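Local coordinates for enterocine A immunity protein (Enterococcus faecium, PDB 2BL8) that confers on its bacterial host immunity to the pediocin-like bacteriocin enterocin A, at residues N4-V9 against L80-G84; D26-L31 against L54-L58; E11-I16 against Y72-I77. All blocks are in the same frame, centred on the assembly; numbering follows the deposited sequence.

In the fold
Four antiparallel helices make up the body of this small chain, and the three contacts sample two of its helix pairs. Interactions 1 and 3 both join helix 5-17 to helix 71-84, so the first and last of the four helices lie side by side; interaction 2 joins helix 25-38 to helix 48-64 and is nested along the chain inside both. Interaction 3 is the most buried and the only one with a hydrogen bond across it. Interactions 1 and 2 are partly buried, without hydrogen bonds across them, and mainly apolar, with one aromatic ring in interaction 2. They meet one another in the core, where Leu80 touches Leu54, while Leu58 touches Ile77 between interactions 2 and 3.

Interaction 1. Residues N4-V9 against L80-G84; sequences NAKQIV and LSEIG
Leu80 reaches across to three residues of 4-9 at once. Its CB lies 3.8 Å from Ile8 CG2, the two side chains lying alongside each other and pointing oppositely. Because CG is anti to the backbone N (chi1 -173°), both methyls are carried to the N-terminal helix: CD1 settles between Ala5 and Ile8, 4.2 Å from Ala5 CB and 4.0 Å from Ile8 CB, and CD2 comes within 4.1 Å of Val9 CG2. Ile51 and Leu54 of helix 48-64 also touch Leu80, which ties this edge to the rest of the bundle.

One turn on, Ile83 meets the beginning of the helix. Its CD1 lies against backbone as much as side chain, 3.4 Å from Asn4 N and 3.5 Å from Ala5 N, and also touches Ile8 CG1 at 4.0 Å. Its CG2 branch makes a looser contact with Ala5 CB.

The first turn of helix 5-17 carries an Asx motif: Asn4 OD1 accepts a hydrogen bond of 2.8 Å from Gln7 N, with the donor tilted 17° from the carbonyl plane. No hydrogen bond crosses between the segments. Attachment of the N-terminal turn to the end of helix 71-84 therefore rests on van der Waals contact of aliphatic groups with one another and with the backbone at the helix start, while the backbone N-H of Gln7 is satisfied locally by Asn4.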
ATOM      1  N   ASN A   4       6.061  10.360   4.261  1.00 31.86           N
ATOM      2  CA  ASN A   4       5.166  11.045   3.277  1.00 27.29           C
ATOM      3  C   ASN A   4       4.492  10.022   2.362  1.00 25.67           C
ATOM      4  O   ASN A   4       5.168   9.271   1.657  1.00 23.06           O
ATOM      5  CB  ASN A   4       5.979  12.047   2.454  1.00 32.23           C
ATOM      6  CG  ASN A   4       5.156  12.722   1.373  1.00 33.77           C
ATOM      7  OD1 ASN A   4       4.769  12.093   0.392  1.00 32.87           O
ATOM      8  ND2 ASN A   4       4.882  14.011   1.553  1.00 36.10           N
ATOM      9  N   ALA A   5       3.160  10.002   2.378  1.00 24.14           N
ATOM     10  CA  ALA A   5       2.383   9.060   1.571  1.00 22.83           C
ATOM     11  C   ALA A   5       2.694   9.112   0.076  1.00 22.16           C
ATOM     12  O   ALA A   5       2.939   8.074  -0.546  1.00 21.57           O
ATOM     13  CB  ALA A   5       0.891   9.284   1.798  1.00 22.91           C
ATOM     14  N   LYS A   6       2.676  10.307  -0.507  1.00 20.54           N
ATOM     15  CA  LYS A   6       2.969  10.436  -1.934  1.00 20.89           C
ATOM     16  C   LYS A   6       4.320   9.817  -2.265  1.00 18.25           C
ATOM     17  O   LYS A   6       4.477   9.150  -3.288  1.00 18.22           O
ATOM     18  CB  LYS A   6       3.010  11.903  -2.367  1.00 22.86           C
ATOM     19  CG  LYS A   6       1.705  12.661  -2.280  1.00 27.83           C
ATOM     20  CD  LYS A   6       1.930  14.086  -2.762  1.00 30.78           C
ATOM     21  CE  LYS A   6       0.748  14.984  -2.465  1.00 34.84           C
ATOM     22  NZ  LYS A   6       1.010  16.393  -2.887  1.00 36.82           N
ATOM     23  N   GLN A   7       5.298  10.056  -1.402  1.00 18.97           N
ATOM     24  CA  GLN A   7       6.641   9.541  -1.613  1.00 19.42           C
ATOM     25  C   GLN A   7       6.675   8.020  -1.624  1.00 17.31           C
ATOM     26  O   GLN A   7       7.285   7.414  -2.504  1.00 16.82           O
ATOM     27  CB  GLN A   7       7.586  10.068  -0.530  1.00 21.29           C
ATOM     28  CG  GLN A   7       9.056   9.807  -0.810  1.00 26.33           C
ATOM     29  CD  GLN A   7       9.960  10.374   0.268  1.00 29.45           C
ATOM     30  OE1 GLN A   7       9.753  11.494   0.738  1.00 32.68           O
ATOM     31  NE2 GLN A   7      10.972   9.608   0.659  1.00 32.33           N
ATOM     32  N   ILE A   8       6.018   7.407  -0.647  1.00 17.46           N
ATOM     33  CA  ILE A   8       6.000   5.952  -0.575  1.00 16.56           C
ATOM     34  C   ILE A   8       5.280   5.337  -1.773  1.00 16.31           C
ATOM     35  O   ILE A   8       5.759   4.367  -2.354  1.00 17.18           O
ATOM     36  CB  ILE A   8       5.336   5.470   0.724  1.00 17.52           C
ATOM     37  CG1 ILE A   8       6.091   6.030   1.937  1.00 17.24           C
ATOM     38  CG2 ILE A   8       5.321   3.951   0.758  1.00 18.74           C
ATOM     39  CD1 ILE A   8       7.542   5.632   2.007  1.00 19.27           C
ATOM     40  N   VAL A   9       4.142   5.910  -2.152  1.00 16.61           N
ATOM     41  CA  VAL A   9       3.388   5.404  -3.295  1.00 16.34           C
ATOM     42  C   VAL A   9       4.226   5.538  -4.558  1.00 16.24           C
ATOM     43  O   VAL A   9       4.295   4.613  -5.368  1.00 16.42           O
ATOM     44  CB  VAL A   9       2.064   6.177  -3.486  1.00 16.73           C
ATOM     45  CG1 VAL A   9       1.425   5.808  -4.815  1.00 18.47           C
ATOM     46  CG2 VAL A   9       1.112   5.855  -2.347  1.00 17.47           C
ATOM     47  N   LEU A  80       3.741   2.648   4.438  1.00 15.05           N
ATOM     48  CA  LEU A  80       2.570   3.380   3.963  1.00 16.55           C
ATOM     49  C   LEU A  80       1.427   3.259   4.973  1.00 16.04           C
ATOM     50  O   LEU A  80       0.780   4.246   5.319  1.00 14.47           O
ATOM     51  CB  LEU A  80       2.125   2.857   2.593  1.00 18.00           C
ATOM     52  CG  LEU A  80       1.004   3.659   1.921  1.00 19.66           C
ATOM     53  CD1 LEU A  80       1.448   5.099   1.708  1.00 21.98           C
ATOM     54  CD2 LEU A  80       0.637   3.012   0.596  1.00 24.23           C
ATOM     55  N   SER A  81       1.183   2.049   5.459  1.00 15.89           N
ATOM     56  CA  SER A  81       0.123   1.866   6.431  1.00 15.93           C
ATOM     57  C   SER A  81       0.439   2.619   7.723  1.00 15.84           C
ATOM     58  O   SER A  81      -0.464   3.153   8.372  1.00 15.98           O
ATOM     59  CB  SER A  81      -0.072   0.388   6.741  1.00 18.00           C
ATOM     60  OG  SER A  81      -1.166   0.230   7.619  1.00 18.91           O
ATOM     61  N   GLU A  82       1.714   2.656   8.101  1.00 14.13           N
ATOM     62  CA  GLU A  82       2.104   3.360   9.324  1.00 15.93           C
ATOM     63  C   GLU A  82       1.732   4.836   9.218  1.00 15.39           C
ATOM     64  O   GLU A  82       1.299   5.451  10.199  1.00 15.41           O
ATOM     65  CB  GLU A  82       3.606   3.208   9.573  1.00 18.31           C
ATOM     66  CG  GLU A  82       4.036   1.773   9.824  1.00 27.28           C
ATOM     67  CD  GLU A  82       5.518   1.643  10.120  1.00 30.67           C
ATOM     68  OE1 GLU A  82       6.334   2.152   9.325  1.00 35.33           O
ATOM     69  OE2 GLU A  82       5.867   1.027  11.148  1.00 35.54           O
ATOM     70  N   ILE A  83       1.897   5.402   8.027  1.00 14.06           N
ATOM     71  CA  ILE A  83       1.544   6.802   7.807  1.00 15.93           C
ATOM     72  C   ILE A  83       0.040   6.973   7.960  1.00 16.78           C
ATOM     73  O   ILE A  83      -0.427   7.946   8.552  1.00 17.69           O
ATOM     74  CB  ILE A  83       1.964   7.264   6.396  1.00 17.30           C
ATOM     75  CG1 ILE A  83       3.489   7.322   6.312  1.00 17.47           C
ATOM     76  CG2 ILE A  83       1.340   8.622   6.077  1.00 18.95           C
ATOM     77  CD1 ILE A  83       4.015   7.705   4.945  1.00 21.87           C
ATOM     78  N   GLY A  84      -0.714   6.019   7.423  1.00 16.89           N
ATOM     79  CA  GLY A  84      -2.158   6.079   7.508  1.00 17.45           C
ATOM     80  C   GLY A  84      -2.643   5.895   8.930  1.00 18.11           C
ATOM     81  O   GLY A  84      -3.677   6.438   9.319  1.00 22.18           O
TER

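Interaction 2. Residues D26-L31 against L54-L58; sequences DILEVL and LVNYL
Asp26 touches Tyr57 through its methylene group, not its carboxylate: CB is 3.4 Å from Tyr57 OH, while the carboxylate is turned off from helix 48-64. This marks the exposed end of the contact.

Ile27 follows with a branch for each of two partners. CG1 lies 4.1 Å from Tyr57 CE2, and Ile27 CA sits at the edge of the Tyr57 ring, near its plane. CG2 turns to Leu58 and stands 3.8 Å from CD2 of that residue, the two side chains set nearly square to each other. Ile16 of helix 5-17 and Ile67 also touch Ile27, so this side chain is enclosed from several directions.

Val30 is the centre of the interface. Its CG2 methyl lies over one face of the Tyr57 ring in a CH-pi contact, 4.0 Å from the ring centroid and 29° off the normal, displaced toward the CE2 and CZ side. The phenol reaches this place because CG of Tyr57 is anti to the backbone N (chi1 170°), carrying the ring across to helix 25-38. The other methyl of Val30, CG1, packs 3.7 Å from Leu54 CD1.

Leu31 closes the row deeper in the protein. Its CD2 meets Leu54 CD2 at 3.9 Å, again with the side chains almost perpendicular, and Tyr13 of helix 5-17 lies against it as well.

With axes 11.2 Å apart and directions 178° from each other, the two segments are an almost exactly antiparallel helix pair, with leucine, isoleucine and valine side chains toward the core and the partly exposed Tyr57 ring lying across Val30, as expected of neighbouring helices in an antiparallel four-helix bundle.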
ATOM      1  N   ASP A  26      -2.324  -4.105 -13.137  1.00 26.39           N
ATOM      2  CA  ASP A  26      -3.450  -3.613 -12.355  1.00 26.72           C
ATOM      3  C   ASP A  26      -2.978  -2.858 -11.119  1.00 24.53           C
ATOM      4  O   ASP A  26      -3.502  -1.793 -10.796  1.00 24.00           O
ATOM      5  CB  ASP A  26      -4.362  -4.771 -11.942  1.00 30.05           C
ATOM      6  CG  ASP A  26      -5.033  -5.435 -13.130  1.00 33.35           C
ATOM      7  OD1 ASP A  26      -5.689  -4.721 -13.917  1.00 33.68           O
ATOM      8  OD2 ASP A  26      -4.905  -6.669 -13.276  1.00 36.38           O
ATOM      9  N   ILE A  27      -1.988  -3.420 -10.434  1.00 20.67           N
ATOM     10  CA  ILE A  27      -1.431  -2.805  -9.234  1.00 18.92           C
ATOM     11  C   ILE A  27      -0.850  -1.425  -9.545  1.00 19.38           C
ATOM     12  O   ILE A  27      -1.043  -0.476  -8.785  1.00 19.40           O
ATOM     13  CB  ILE A  27      -0.327  -3.705  -8.621  1.00 17.49           C
ATOM     14  CG1 ILE A  27      -0.963  -4.937  -7.976  1.00 17.41           C
ATOM     15  CG2 ILE A  27       0.501  -2.922  -7.611  1.00 16.10           C
ATOM     16  CD1 ILE A  27       0.039  -6.002  -7.579  1.00 21.36           C
ATOM     17  N   LEU A  28      -0.142  -1.310 -10.663  1.00 18.73           N
ATOM     18  CA  LEU A  28       0.446  -0.029 -11.040  1.00 18.18           C
ATOM     19  C   LEU A  28      -0.647   0.996 -11.341  1.00 19.61           C
ATOM     20  O   LEU A  28      -0.522   2.171 -10.994  1.00 19.59           O
ATOM     21  CB  LEU A  28       1.356  -0.199 -12.261  1.00 19.51           C
ATOM     22  CG  LEU A  28       2.630  -1.023 -12.059  1.00 20.14           C
ATOM     23  CD1 LEU A  28       3.355  -1.167 -13.384  1.00 21.52           C
ATOM     24  CD2 LEU A  28       3.534  -0.342 -11.038  1.00 18.64           C
ATOM     25  N   GLU A  29      -1.720   0.546 -11.984  1.00 19.63           N
ATOM     26  CA  GLU A  29      -2.828   1.429 -12.324  1.00 21.40           C
ATOM     27  C   GLU A  29      -3.460   1.989 -11.055  1.00 21.30           C
ATOM     28  O   GLU A  29      -3.778   3.176 -10.975  1.00 20.57           O
ATOM     29  CB  GLU A  29      -3.875   0.666 -13.140  1.00 25.56           C
ATOM     30  CG  GLU A  29      -5.060   1.508 -13.586  1.00 30.90           C
ATOM     31  CD  GLU A  29      -5.988   0.750 -14.512  1.00 35.61           C
ATOM     32  OE1 GLU A  29      -5.498   0.223 -15.534  1.00 38.99           O
ATOM     33  OE2 GLU A  29      -7.204   0.682 -14.223  1.00 39.37           O
ATOM     34  N   VAL A  30      -3.639   1.127 -10.059  1.00 19.79           N
ATOM     35  CA  VAL A  30      -4.225   1.549  -8.795  1.00 19.10           C
ATOM     36  C   VAL A  30      -3.292   2.512  -8.068  1.00 18.40           C
ATOM     37  O   VAL A  30      -3.732   3.532  -7.539  1.00 19.14           O
ATOM     38  CB  VAL A  30      -4.526   0.338  -7.887  1.00 18.64           C
ATOM     39  CG1 VAL A  30      -4.914   0.815  -6.501  1.00 19.70           C
ATOM     40  CG2 VAL A  30      -5.667  -0.480  -8.486  1.00 19.37           C
ATOM     41  N   LEU A  31      -2.002   2.193  -8.040  1.00 16.80           N
ATOM     42  CA  LEU A  31      -1.040   3.069  -7.384  1.00 14.92           C
ATOM     43  C   LEU A  31      -1.073   4.444  -8.042  1.00 17.68           C
ATOM     44  O   LEU A  31      -1.022   5.472  -7.362  1.00 16.83           O
ATOM     45  CB  LEU A  31       0.367   2.474  -7.471  1.00 16.04           C
ATOM     46  CG  LEU A  31       0.607   1.269  -6.559  1.00 15.06           C
ATOM     47  CD1 LEU A  31       1.958   0.649  -6.891  1.00 15.13           C
ATOM     48  CD2 LEU A  31       0.553   1.707  -5.100  1.00 16.37           C
ATOM     49  N   LEU A  54      -6.035   0.973  -0.180  1.00 14.45           N
ATOM     50  CA  LEU A  54      -4.950   0.583  -1.069  1.00 13.25           C
ATOM     51  C   LEU A  54      -4.220  -0.637  -0.533  1.00 13.61           C
ATOM     52  O   LEU A  54      -3.948  -1.581  -1.278  1.00 14.58           O
ATOM     53  CB  LEU A  54      -3.960   1.738  -1.245  1.00 14.31           C
ATOM     54  CG  LEU A  54      -2.659   1.371  -1.967  1.00 14.38           C
ATOM     55  CD1 LEU A  54      -2.961   0.832  -3.361  1.00 15.04           C
ATOM     56  CD2 LEU A  54      -1.766   2.592  -2.049  1.00 13.45           C
ATOM     57  N   VAL A  55      -3.908  -0.627   0.758  1.00 13.12           N
ATOM     58  CA  VAL A  55      -3.196  -1.756   1.354  1.00 13.73           C
ATOM     59  C   VAL A  55      -4.054  -3.021   1.297  1.00 13.99           C
ATOM     60  O   VAL A  55      -3.553  -4.104   0.983  1.00 14.69           O
ATOM     61  CB  VAL A  55      -2.778  -1.449   2.804  1.00 12.96           C
ATOM     62  CG1 VAL A  55      -2.098  -2.666   3.416  1.00 14.62           C
ATOM     63  CG2 VAL A  55      -1.819  -0.262   2.821  1.00 15.43           C
ATOM     64  N   ASN A  56      -5.345  -2.886   1.588  1.00 13.67           N
ATOM     65  CA  ASN A  56      -6.264  -4.029   1.517  1.00 14.32           C
ATOM     66  C   ASN A  56      -6.153  -4.647   0.119  1.00 13.94           C
ATOM     67  O   ASN A  56      -6.039  -5.864  -0.042  1.00 14.47           O
ATOM     68  CB  ASN A  56      -7.720  -3.582   1.684  1.00 14.25           C
ATOM     69  CG  ASN A  56      -8.099  -3.252   3.113  1.00 16.10           C
ATOM     70  OD1 ASN A  56      -9.179  -2.704   3.347  1.00 16.44           O
ATOM     71  ND2 ASN A  56      -7.239  -3.584   4.068  1.00 14.84           N
ATOM     72  N   TYR A  57      -6.224  -3.789  -0.894  1.00 13.33           N
ATOM     73  CA  TYR A  57      -6.149  -4.219  -2.285  1.00 15.81           C
ATOM     74  C   TYR A  57      -4.832  -4.924  -2.621  1.00 15.78           C
ATOM     75  O   TYR A  57      -4.823  -5.971  -3.273  1.00 16.04           O
ATOM     76  CB  TYR A  57      -6.327  -3.012  -3.213  1.00 16.45           C
ATOM     77  CG  TYR A  57      -6.026  -3.310  -4.662  1.00 19.64           C
ATOM     78  CD1 TYR A  57      -6.958  -3.955  -5.474  1.00 21.06           C
ATOM     79  CD2 TYR A  57      -4.787  -2.987  -5.209  1.00 21.77           C
ATOM     80  CE1 TYR A  57      -6.657  -4.273  -6.801  1.00 22.89           C
ATOM     81  CE2 TYR A  57      -4.476  -3.301  -6.524  1.00 22.73           C
ATOM     82  CZ  TYR A  57      -5.412  -3.943  -7.314  1.00 22.19           C
ATOM     83  OH  TYR A  57      -5.090  -4.255  -8.616  1.00 25.17           O
ATOM     84  N   LEU A  58      -3.720  -4.352  -2.175  1.00 14.62           N
ATOM     85  CA  LEU A  58      -2.418  -4.935  -2.473  1.00 13.55           C
ATOM     86  C   LEU A  58      -2.291  -6.369  -1.968  1.00 14.40           C
ATOM     87  O   LEU A  58      -1.850  -7.253  -2.705  1.00 15.74           O
ATOM     88  CB  LEU A  58      -1.298  -4.059  -1.892  1.00 13.59           C
ATOM     89  CG  LEU A  58      -1.163  -2.683  -2.564  1.00 13.19           C
ATOM     90  CD1 LEU A  58      -0.112  -1.845  -1.847  1.00 14.36           C
ATOM     91  CD2 LEU A  58      -0.784  -2.859  -4.028  1.00 14.71           C
TER

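Interaction 3. Residues E11-I16 against Y72-I77; sequences ELYNDI and YQEELI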
ATOM      1  N   GLU A  11       7.469   5.719  -4.770  1.00 17.18           N
ATOM      2  CA  GLU A  11       8.582   4.777  -4.699  1.00 18.00           C
ATOM      3  C   GLU A  11       8.152   3.338  -4.974  1.00 18.03           C
ATOM      4  O   GLU A  11       8.863   2.591  -5.647  1.00 17.93           O
ATOM      5  CB  GLU A  11       9.265   4.872  -3.333  1.00 18.14           C
ATOM      6  CG  GLU A  11       9.901   6.232  -3.068  1.00 21.45           C
ATOM      7  CD  GLU A  11      10.497   6.354  -1.677  1.00 23.35           C
ATOM      8  OE1 GLU A  11       9.974   5.715  -0.740  1.00 25.41           O
ATOM      9  OE2 GLU A  11      11.481   7.105  -1.517  1.00 24.00           O
ATOM     10  N   LEU A  12       6.990   2.951  -4.462  1.00 17.95           N
ATOM     11  CA  LEU A  12       6.493   1.596  -4.673  1.00 16.84           C
ATOM     12  C   LEU A  12       6.158   1.414  -6.154  1.00 17.89           C
ATOM     13  O   LEU A  12       6.470   0.381  -6.750  1.00 18.84           O
ATOM     14  CB  LEU A  12       5.254   1.343  -3.803  1.00 17.40           C
ATOM     15  CG  LEU A  12       4.651  -0.066  -3.796  1.00 16.32           C
ATOM     16  CD1 LEU A  12       5.693  -1.077  -3.332  1.00 16.75           C
ATOM     17  CD2 LEU A  12       3.441  -0.091  -2.871  1.00 17.44           C
ATOM     18  N   TYR A  13       5.542   2.432  -6.749  1.00 17.87           N
ATOM     19  CA  TYR A  13       5.173   2.383  -8.160  1.00 17.94           C
ATOM     20  C   TYR A  13       6.415   2.201  -9.024  1.00 18.03           C
ATOM     21  O   TYR A  13       6.472   1.311  -9.873  1.00 19.07           O
ATOM     22  CB  TYR A  13       4.466   3.676  -8.578  1.00 18.21           C
ATOM     23  CG  TYR A  13       4.035   3.680 -10.031  1.00 19.41           C
ATOM     24  CD1 TYR A  13       2.716   3.410 -10.386  1.00 19.60           C
ATOM     25  CD2 TYR A  13       4.959   3.905 -11.052  1.00 22.41           C
ATOM     26  CE1 TYR A  13       2.323   3.360 -11.724  1.00 22.27           C
ATOM     27  CE2 TYR A  13       4.579   3.854 -12.391  1.00 21.93           C
ATOM     28  CZ  TYR A  13       3.258   3.580 -12.718  1.00 21.54           C
ATOM     29  OH  TYR A  13       2.874   3.525 -14.040  1.00 26.44           O
ATOM     30  N   ASN A  14       7.406   3.062  -8.809  1.00 18.79           N
ATOM     31  CA  ASN A  14       8.642   3.015  -9.580  1.00 20.70           C
ATOM     32  C   ASN A  14       9.403   1.712  -9.420  1.00 20.62           C
ATOM     33  O   ASN A  14       9.941   1.182 -10.391  1.00 21.34           O
ATOM     34  CB  ASN A  14       9.544   4.193  -9.202  1.00 21.92           C
ATOM     35  CG  ASN A  14       9.117   5.485  -9.869  1.00 23.92           C
ATOM     36  OD1 ASN A  14       8.007   5.591 -10.392  1.00 25.79           O
ATOM     37  ND2 ASN A  14       9.997   6.479  -9.852  1.00 26.68           N
ATOM     38  N   ASP A  15       9.450   1.184  -8.202  1.00 19.87           N
ATOM     39  CA  ASP A  15      10.173  -0.061  -7.971  1.00 18.76           C
ATOM     40  C   ASP A  15       9.531  -1.224  -8.723  1.00 19.05           C
ATOM     41  O   ASP A  15      10.223  -2.061  -9.303  1.00 21.61           O
ATOM     42  CB  ASP A  15      10.222  -0.392  -6.479  1.00 19.16           C
ATOM     43  CG  ASP A  15      11.259  -1.448  -6.162  1.00 20.34           C
ATOM     44  OD1 ASP A  15      12.462  -1.129  -6.245  1.00 22.23           O
ATOM     45  OD2 ASP A  15      10.877  -2.595  -5.849  1.00 18.56           O
ATOM     46  N   ILE A  16       8.205  -1.271  -8.708  1.00 18.84           N
ATOM     47  CA  ILE A  16       7.469  -2.331  -9.387  1.00 18.08           C
ATOM     48  C   ILE A  16       7.500  -2.146 -10.902  1.00 20.14           C
ATOM     49  O   ILE A  16       7.680  -3.111 -11.653  1.00 20.37           O
ATOM     50  CB  ILE A  16       5.988  -2.364  -8.919  1.00 18.82           C
ATOM     51  CG1 ILE A  16       5.910  -2.859  -7.472  1.00 18.72           C
ATOM     52  CG2 ILE A  16       5.165  -3.275  -9.832  1.00 17.39           C
ATOM     53  CD1 ILE A  16       4.513  -2.781  -6.868  1.00 19.60           C
ATOM     54  N   TYR A  72      11.803  -5.524   0.162  1.00 15.44           N
ATOM     55  CA  TYR A  72      11.806  -4.066   0.164  1.00 14.82           C
ATOM     56  C   TYR A  72      10.417  -3.495  -0.128  1.00 15.06           C
ATOM     57  O   TYR A  72       9.982  -2.544   0.522  1.00 13.71           O
ATOM     58  CB  TYR A  72      12.821  -3.556  -0.863  1.00 15.07           C
ATOM     59  CG  TYR A  72      12.784  -2.062  -1.094  1.00 15.23           C
ATOM     60  CD1 TYR A  72      12.927  -1.165  -0.033  1.00 17.30           C
ATOM     61  CD2 TYR A  72      12.603  -1.545  -2.376  1.00 17.75           C
ATOM     62  CE1 TYR A  72      12.884   0.212  -0.247  1.00 17.60           C
ATOM     63  CE2 TYR A  72      12.562  -0.173  -2.598  1.00 18.69           C
ATOM     64  CZ  TYR A  72      12.701   0.697  -1.535  1.00 18.62           C
ATOM     65  OH  TYR A  72      12.650   2.050  -1.764  1.00 22.54           O
ATOM     66  N   GLN A  73       9.726  -4.073  -1.107  1.00 14.44           N
ATOM     67  CA  GLN A  73       8.380  -3.618  -1.450  1.00 14.52           C
ATOM     68  C   GLN A  73       7.439  -3.830  -0.261  1.00 14.81           C
ATOM     69  O   GLN A  73       6.582  -2.989   0.014  1.00 14.64           O
ATOM     70  CB  GLN A  73       7.868  -4.361  -2.688  1.00 15.94           C
ATOM     71  CG  GLN A  73       8.603  -3.968  -3.965  1.00 15.69           C
ATOM     72  CD  GLN A  73       8.268  -4.858  -5.147  1.00 15.86           C
ATOM     73  OE1 GLN A  73       7.646  -5.907  -4.994  1.00 17.05           O
ATOM     74  NE2 GLN A  73       8.694  -4.445  -6.336  1.00 19.11           N
ATOM     75  N   GLU A  74       7.610  -4.946   0.448  1.00 15.00           N
ATOM     76  CA  GLU A  74       6.794  -5.258   1.621  1.00 15.43           C
ATOM     77  C   GLU A  74       7.027  -4.209   2.692  1.00 15.17           C
ATOM     78  O   GLU A  74       6.098  -3.808   3.402  1.00 16.30           O
ATOM     79  CB  GLU A  74       7.154  -6.639   2.179  1.00 15.76           C
ATOM     80  CG  GLU A  74       6.676  -7.801   1.333  1.00 19.71           C
ATOM     81  CD  GLU A  74       7.224  -9.140   1.805  1.00 24.15           C
ATOM     82  OE1 GLU A  74       7.907  -9.182   2.852  1.00 24.35           O
ATOM     83  OE2 GLU A  74       6.967 -10.153   1.122  1.00 25.39           O
ATOM     84  N   GLU A  75       8.277  -3.774   2.805  1.00 14.71           N
ATOM     85  CA  GLU A  75       8.656  -2.756   3.769  1.00 14.46           C
ATOM     86  C   GLU A  75       8.021  -1.413   3.413  1.00 13.19           C
ATOM     87  O   GLU A  75       7.575  -0.679   4.296  1.00 13.68           O
ATOM     88  CB  GLU A  75      10.184  -2.666   3.837  1.00 13.31           C
ATOM     89  CG  GLU A  75      10.776  -3.871   4.570  1.00 14.57           C
ATOM     90  CD  GLU A  75      12.198  -4.201   4.174  1.00 16.66           C
ATOM     91  OE1 GLU A  75      12.870  -3.358   3.544  1.00 16.76           O
ATOM     92  OE2 GLU A  75      12.647  -5.320   4.508  1.00 17.98           O
ATOM     93  N   LEU A  76       7.965  -1.094   2.124  1.00 12.81           N
ATOM     94  CA  LEU A  76       7.332   0.148   1.702  1.00 11.23           C
ATOM     95  C   LEU A  76       5.837   0.089   2.024  1.00 12.65           C
ATOM     96  O   LEU A  76       5.264   1.064   2.502  1.00 12.77           O
ATOM     97  CB  LEU A  76       7.524   0.379   0.204  1.00 12.26           C
ATOM     98  CG  LEU A  76       8.951   0.719  -0.230  1.00 12.59           C
ATOM     99  CD1 LEU A  76       9.006   0.822  -1.751  1.00 13.68           C
ATOM    100  CD2 LEU A  76       9.391   2.023   0.426  1.00 15.99           C
ATOM    101  N   ILE A  77       5.205  -1.053   1.773  1.00 12.31           N
ATOM    102  CA  ILE A  77       3.775  -1.170   2.057  1.00 13.48           C
ATOM    103  C   ILE A  77       3.535  -0.999   3.557  1.00 13.51           C
ATOM    104  O   ILE A  77       2.565  -0.368   3.970  1.00 13.50           O
ATOM    105  CB  ILE A  77       3.211  -2.524   1.564  1.00 13.46           C
ATOM    106  CG1 ILE A  77       3.351  -2.613   0.038  1.00 14.10           C
ATOM    107  CG2 ILE A  77       1.738  -2.641   1.936  1.00 14.35           C
ATOM    108  CD1 ILE A  77       3.011  -3.983  -0.538  1.00 15.03           C
TER
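The polar link of this contact joins Gln73 to Asp15. Gln73 NE2 donates to Asp15 OD2 over 2.9 Å, with a bent N-H...O angle of 144°. The amide comes to the anti side of OD2, a little out of the carboxylate plane, and the two flat groups stand almost perpendicular, 89° apart. Gln73 gets there stretched out past CG, and its amide is held at both ends, since OE1 accepts a hydrogen bond from Thr70 N. The same NE2 lies against Ile16 CG1 at 3.4 Å, so a largely buried amide has aliphatic cover beside its bond.

Aromatic contact comes from Tyr72. Asp15 OD1 lies in the plane of its ring, at the edge, 3.8 Å from CE2; such an approach brings the carboxylate oxygen to the ring's C-H rim, an arrangement likely to be mildly favourable electrostatically. Within the same helix, Leu76 CD1 covers one face of this ring near its rim. The other methyl of Leu76, CD2, lies beside the Glu11 carboxylate, 3.9 Å from Glu11 OE1.

Apolar packing centres on Leu12. Its CD1 touches Gln73 CB at 4.0 Å and Leu76 CD1 at 4.1 Å, while CD2 reaches Ile77 CG1 at 3.9 Å. Leu31 and Leu58 also touch Leu12, bringing all four helices together around it.

The segments run antiparallel at 161°, their axes 10.2 Å apart, and this pairing of the first and last long helices closes the four-helix bundle.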